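Long-range contacts in hypothetical aspartyl-tRNA synthetase (Sulfolobus tokodaii, PDB 1WYD), which probably attaches L-aspartate to both tRNA(Asp) and tRNA(Asn), after activating the amino acid with ATP to give Asp-AMP: residues 139-143 / 252-257; 243-247 / 271-275. All blocks are in the same frame, centred on the assembly; numbering follows the deposited sequence.

Both contacts use helix 235-256 of the class II catalytic domain, and their centres lie about 15 Å apart. Contact 1 (139-143 / 252-257) takes the C-terminal end of that helix. It joins helix to helix and is mostly buried, with a small apolar core and one salt bridge at its edge. Contact 2 (243-247 / 271-275) takes an earlier part of the same helix. Its partner is a loop, and it is only partly buried. There a carboxylate grips a backbone N-H, and branched aliphatic side chains fill the rest. The direct polar bond of contact 1 joins two side chains; those of contact 2 join side chain and backbone.

Contact 1: residues 139-143 / 252-257; sequences LALKA and TIKEEG
Lys142 and Glu256 reach across from the two helices and close a salt bridge. NZ of Lys142 lies 2.9 Å from OE1 of Glu256, and OE1 accepts through its syn lone pair, on the side of OE2. The other oxygen, Glu256 OE2, sits 3.7 Å from CD1 of Leu139. Thr252 lies beside this pair. Its methyl CG2 is 3.8 Å from Lys142 NZ, and its hydroxyl OG1 is 3.4 Å from CB of Ala143. A water takes a hydrogen bond from Lys142 NZ and gives one to Thr252 OG1. Deeper in, CD1 of Ile253 meets CB of Leu139 at 4.0 Å and the methyl of Ala140. Leu139 CD2 packs on the backbone around Gly257, where helix 235-256 ends.

Lys142 CG stands anti to the backbone N (chi1 -165°), and the chain then bends twice to bring NZ across to the other helix. Thr252 OG1 also bonds to Asn248 O within its own helix, which helps to fix the hydroxyl. The axes of helical segments 139-143 and 252-256 come within 10.2 Å, at 123° between their N-to-C directions. Helix 401-409 covers the inner side, with Leu408 on both Ala140 and Ile253. Tyr149 of the second subunit packs on Lys142. The contact thus joins two class II catalytic-domain helices near the dimer partner, and its lysine probably balances the glutamate's charge where the apolar core gives way to polar groups.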
loop_
_atom_site.group_PDB
_atom_site.type_symbol
_atom_site.label_atom_id
_atom_site.label_comp_id
_atom_site.label_asym_id
_atom_site.label_seq_id
_atom_site.Cartn_x
_atom_site.Cartn_y
_atom_site.Cartn_z
ATOM N N LEU B 139 0.067 12.110 -3.222
ATOM C CA LEU B 139 1.360 12.712 -3.479
ATOM C C LEU B 139 2.219 12.465 -2.274
ATOM O O LEU B 139 3.441 12.369 -2.389
ATOM C CB LEU B 139 1.154 14.219 -3.643
ATOM C CG LEU B 139 1.363 15.018 -4.930
ATOM C CD1 LEU B 139 1.217 14.228 -6.254
ATOM C CD2 LEU B 139 0.492 16.331 -4.895
ATOM N N ALA B 140 1.608 12.389 -1.086
ATOM C CA ALA B 140 2.431 12.201 0.088
ATOM C C ALA B 140 3.001 10.780 0.118
ATOM O O ALA B 140 4.086 10.541 0.638
ATOM C CB ALA B 140 1.650 12.491 1.322
ATOM N N LEU B 141 2.259 9.842 -0.439
ATOM C CA LEU B 141 2.693 8.457 -0.401
ATOM C C LEU B 141 3.799 8.206 -1.437
ATOM O O LEU B 141 4.769 7.450 -1.195
ATOM C CB LEU B 141 1.489 7.511 -0.602
ATOM C CG LEU B 141 0.455 7.512 0.559
ATOM C CD1 LEU B 141 -0.911 7.034 0.071
ATOM C CD2 LEU B 141 0.901 6.659 1.743
ATOM N N LYS B 142 3.617 8.836 -2.591
ATOM C CA LYS B 142 4.568 8.794 -3.680
ATOM C C LYS B 142 5.918 9.309 -3.152
ATOM O O LYS B 142 6.931 8.641 -3.305
ATOM C CB LYS B 142 4.035 9.643 -4.863
ATOM C CG LYS B 142 4.748 9.407 -6.175
ATOM C CD LYS B 142 4.915 10.687 -7.016
ATOM C CE LYS B 142 5.509 11.849 -6.183
ATOM N NZ LYS B 142 6.292 12.847 -6.977
ATOM N N ALA B 143 5.904 10.446 -2.463
ATOM C CA ALA B 143 7.150 11.084 -2.019
ATOM C C ALA B 143 7.787 10.257 -0.939
ATOM O O ALA B 143 9.026 10.250 -0.800
ATOM C CB ALA B 143 6.919 12.510 -1.504
ATOM N N THR B 252 7.358 17.971 -2.047
ATOM C CA THR B 252 6.460 17.534 -3.120
ATOM C C THR B 252 5.090 18.223 -3.055
ATOM O O THR B 252 4.510 18.595 -4.090
ATOM C CB THR B 252 6.318 16.001 -3.123
ATOM O OG1 THR B 252 7.616 15.384 -3.264
ATOM C CG2 THR B 252 5.552 15.545 -4.343
ATOM N N ILE B 253 4.561 18.378 -1.845
ATOM C CA ILE B 253 3.265 19.006 -1.679
ATOM C C ILE B 253 3.403 20.447 -2.169
ATOM O O ILE B 253 2.604 20.889 -2.988
ATOM C CB ILE B 253 2.780 18.964 -0.207
ATOM C CG1 ILE B 253 2.840 17.548 0.386
ATOM C CG2 ILE B 253 1.383 19.559 -0.098
ATOM C CD1 ILE B 253 2.224 16.421 -0.473
ATOM N N LYS B 254 4.439 21.151 -1.697
ATOM C CA LYS B 254 4.758 22.537 -2.138
ATOM C C LYS B 254 4.909 22.790 -3.642
ATOM O O LYS B 254 4.538 23.851 -4.123
ATOM C CB LYS B 254 5.972 23.085 -1.388
ATOM C CG LYS B 254 5.617 23.699 -0.049
ATOM C CD LYS B 254 6.841 24.136 0.746
ATOM C CE LYS B 254 6.462 24.332 2.220
ATOM N NZ LYS B 254 7.622 24.689 3.123
ATOM N N GLU B 255 5.414 21.820 -4.390
ATOM C CA GLU B 255 5.582 21.964 -5.838
ATOM C C GLU B 255 4.452 21.377 -6.670
ATOM O O GLU B 255 3.957 22.013 -7.593
ATOM C CB GLU B 255 6.895 21.314 -6.281
ATOM C CG GLU B 255 8.134 22.159 -6.043
ATOM C CD GLU B 255 9.411 21.336 -6.118
ATOM O OE1 GLU B 255 10.435 21.787 -5.571
ATOM O OE2 GLU B 255 9.395 20.239 -6.730
ATOM N N GLU B 256 4.072 20.148 -6.363
ATOM C CA GLU B 256 3.077 19.410 -7.131
ATOM C C GLU B 256 1.652 19.567 -6.587
ATOM O O GLU B 256 0.696 19.235 -7.261
ATOM C CB GLU B 256 3.462 17.930 -7.152
ATOM C CG GLU B 256 4.303 17.457 -8.343
ATOM C CD GLU B 256 4.587 15.956 -8.273
ATOM O OE1 GLU B 256 5.610 15.590 -7.683
ATOM O OE2 GLU B 256 3.774 15.129 -8.798
ATOM N N GLY B 257 1.523 20.077 -5.365
ATOM C CA GLY B 257 0.219 20.392 -4.817
ATOM C C GLY B 257 -0.052 21.859 -4.525
ATOM O O GLY B 257 -0.782 22.180 -3.582
HETATM O O HOH W 1 8.315 13.207 -5.005
#

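Contact 2: residues 243-247 / 271-275; sequences EKILH and VKIPI
Glu243 CG stands anti to the carbonyl carbon (chi1 -79°), and the chain runs extended from there, carrying the carboxylate to the backbone of Ile275. His247 CG takes the other course, anti to the backbone N, which sets ring atom ND1 near Val271 O. Ile275 N gives a hydrogen bond to Glu243 OE2, 2.8 Å long with an N-H...O angle of 157°. The N-H approaches tilted 42° off the carboxylate plane. The same oxygen lies 3.3 Å from CA of Pro274, which follows a cis peptide bond. OE1 faces CG2 of Ile273. Lower on the chain, Glu243 CG touches CD1 of Ile275 at 3.7 Å as the side chains lie alongside, running in opposing senses.

This loop leads into strand 276-279, within this chain an outermost strand of the class II catalytic domain's mixed sheet, and helix 235-256 packs against that sheet. Phe318 of strand 316-320 touches both Glu243 and Ile275. With an alanine at Glu243, the N-H of Ile275 would probably lose this acceptor and Ile275 CD1 its packing against CG.

Val271 puts CG1 near Glu243 O and His247 CB, and CG2 3.9 Å from Leu246 O. Leu246 CB also packs on Val271 CG2, and Leu246 CD1 on Ile275 CD1. A weak hydrogen bond, 3.4 Å, runs from His247 ND1 to Val271 O, at the ring edge. Ile273 CD1 approaches the same ring obliquely, 4.1 Å from His247 ND1.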
loop_
_atom_site.group_PDB
_atom_site.type_symbol
_atom_site.label_atom_id
_atom_site.label_comp_id
_atom_site.label_asym_id
_atom_site.label_seq_id
_atom_site.Cartn_x
_atom_site.Cartn_y
_atom_site.Cartn_z
ATOM N N GLU B 243 13.675 12.435 8.618
ATOM C CA GLU B 243 13.950 13.832 8.274
ATOM C C GLU B 243 13.968 14.010 6.756
ATOM O O GLU B 243 13.256 14.850 6.201
ATOM C CB GLU B 243 15.299 14.288 8.888
ATOM C CG GLU B 243 15.266 14.646 10.385
ATOM C CD GLU B 243 16.616 15.124 10.963
ATOM O OE1 GLU B 243 17.704 14.807 10.397
ATOM O OE2 GLU B 243 16.596 15.826 12.007
ATOM N N LYS B 244 14.749 13.195 6.074
ATOM C CA LYS B 244 14.843 13.315 4.627
ATOM C C LYS B 244 13.536 12.985 3.900
ATOM O O LYS B 244 13.197 13.621 2.896
ATOM C CB LYS B 244 15.995 12.450 4.100
ATOM C CG LYS B 244 17.384 13.011 4.469
ATOM C CD LYS B 244 18.480 11.904 4.598
ATOM C CE LYS B 244 19.145 11.572 3.256
ATOM N NZ LYS B 244 20.434 10.787 3.443
ATOM N N ILE B 245 12.835 11.963 4.404
ATOM C CA ILE B 245 11.499 11.574 3.945
ATOM C C ILE B 245 10.521 12.756 4.053
ATOM O O ILE B 245 9.917 13.171 3.072
ATOM C CB ILE B 245 10.996 10.351 4.791
ATOM C CG1 ILE B 245 11.792 9.080 4.446
ATOM C CG2 ILE B 245 9.459 10.136 4.629
ATOM C CD1 ILE B 245 11.292 7.867 5.174
ATOM N N LEU B 246 10.399 13.299 5.256
ATOM C CA LEU B 246 9.452 14.380 5.542
ATOM C C LEU B 246 9.746 15.600 4.716
ATOM O O LEU B 246 8.847 16.283 4.250
ATOM C CB LEU B 246 9.537 14.773 7.002
ATOM C CG LEU B 246 8.978 13.842 8.058
ATOM C CD1 LEU B 246 9.058 14.553 9.388
ATOM C CD2 LEU B 246 7.541 13.538 7.732
ATOM N N HIS B 247 11.026 15.852 4.521
ATOM C CA HIS B 247 11.479 16.938 3.691
ATOM C C HIS B 247 11.040 16.721 2.253
ATOM O O HIS B 247 10.557 17.652 1.586
ATOM C CB HIS B 247 13.007 17.063 3.782
ATOM C CG HIS B 247 13.548 18.244 3.054
ATOM N ND1 HIS B 247 13.551 19.511 3.596
ATOM C CD2 HIS B 247 14.035 18.366 1.803
ATOM C CE1 HIS B 247 14.059 20.361 2.724
ATOM N NE2 HIS B 247 14.350 19.692 1.623
ATOM N N VAL B 271 10.684 21.915 6.979
ATOM C CA VAL B 271 11.451 20.861 7.618
ATOM C C VAL B 271 12.919 21.302 7.595
ATOM O O VAL B 271 13.623 21.160 6.578
ATOM C CB VAL B 271 11.261 19.460 6.928
ATOM C CG1 VAL B 271 12.143 18.405 7.609
ATOM C CG2 VAL B 271 9.778 19.017 6.941
ATOM N N LYS B 272 13.343 21.861 8.730
ATOM C CA LYS B 272 14.723 22.267 8.945
ATOM C C LYS B 272 15.481 21.029 9.429
ATOM O O LYS B 272 14.940 20.232 10.208
ATOM C CB LYS B 272 14.797 23.421 9.967
ATOM N N ILE B 273 16.698 20.844 8.928
ATOM C CA ILE B 273 17.518 19.677 9.224
ATOM C C ILE B 273 18.794 20.161 9.906
ATOM O O ILE B 273 19.573 20.912 9.307
ATOM C CB ILE B 273 17.856 18.891 7.908
ATOM C CG1 ILE B 273 16.580 18.293 7.279
ATOM C CG2 ILE B 273 18.932 17.817 8.154
ATOM C CD1 ILE B 273 16.699 17.919 5.763
ATOM N N PRO B 274 19.016 19.734 11.147
ATOM C CA PRO B 274 18.171 18.727 11.805
ATOM C C PRO B 274 16.917 19.318 12.434
ATOM O O PRO B 274 16.862 20.529 12.705
ATOM C CB PRO B 274 19.081 18.166 12.892
ATOM C CG PRO B 274 20.028 19.305 13.234
ATOM C CD PRO B 274 20.093 20.227 12.032
ATOM N N ILE B 275 15.910 18.471 12.636
ATOM C CA ILE B 275 14.753 18.851 13.409
ATOM C C ILE B 275 15.217 18.967 14.864
ATOM O O ILE B 275 16.037 18.184 15.316
ATOM C CB ILE B 275 13.616 17.808 13.227
ATOM C CG1 ILE B 275 12.942 17.997 11.869
ATOM C CG2 ILE B 275 12.555 17.926 14.314
ATOM C CD1 ILE B 275 12.305 16.717 11.296
#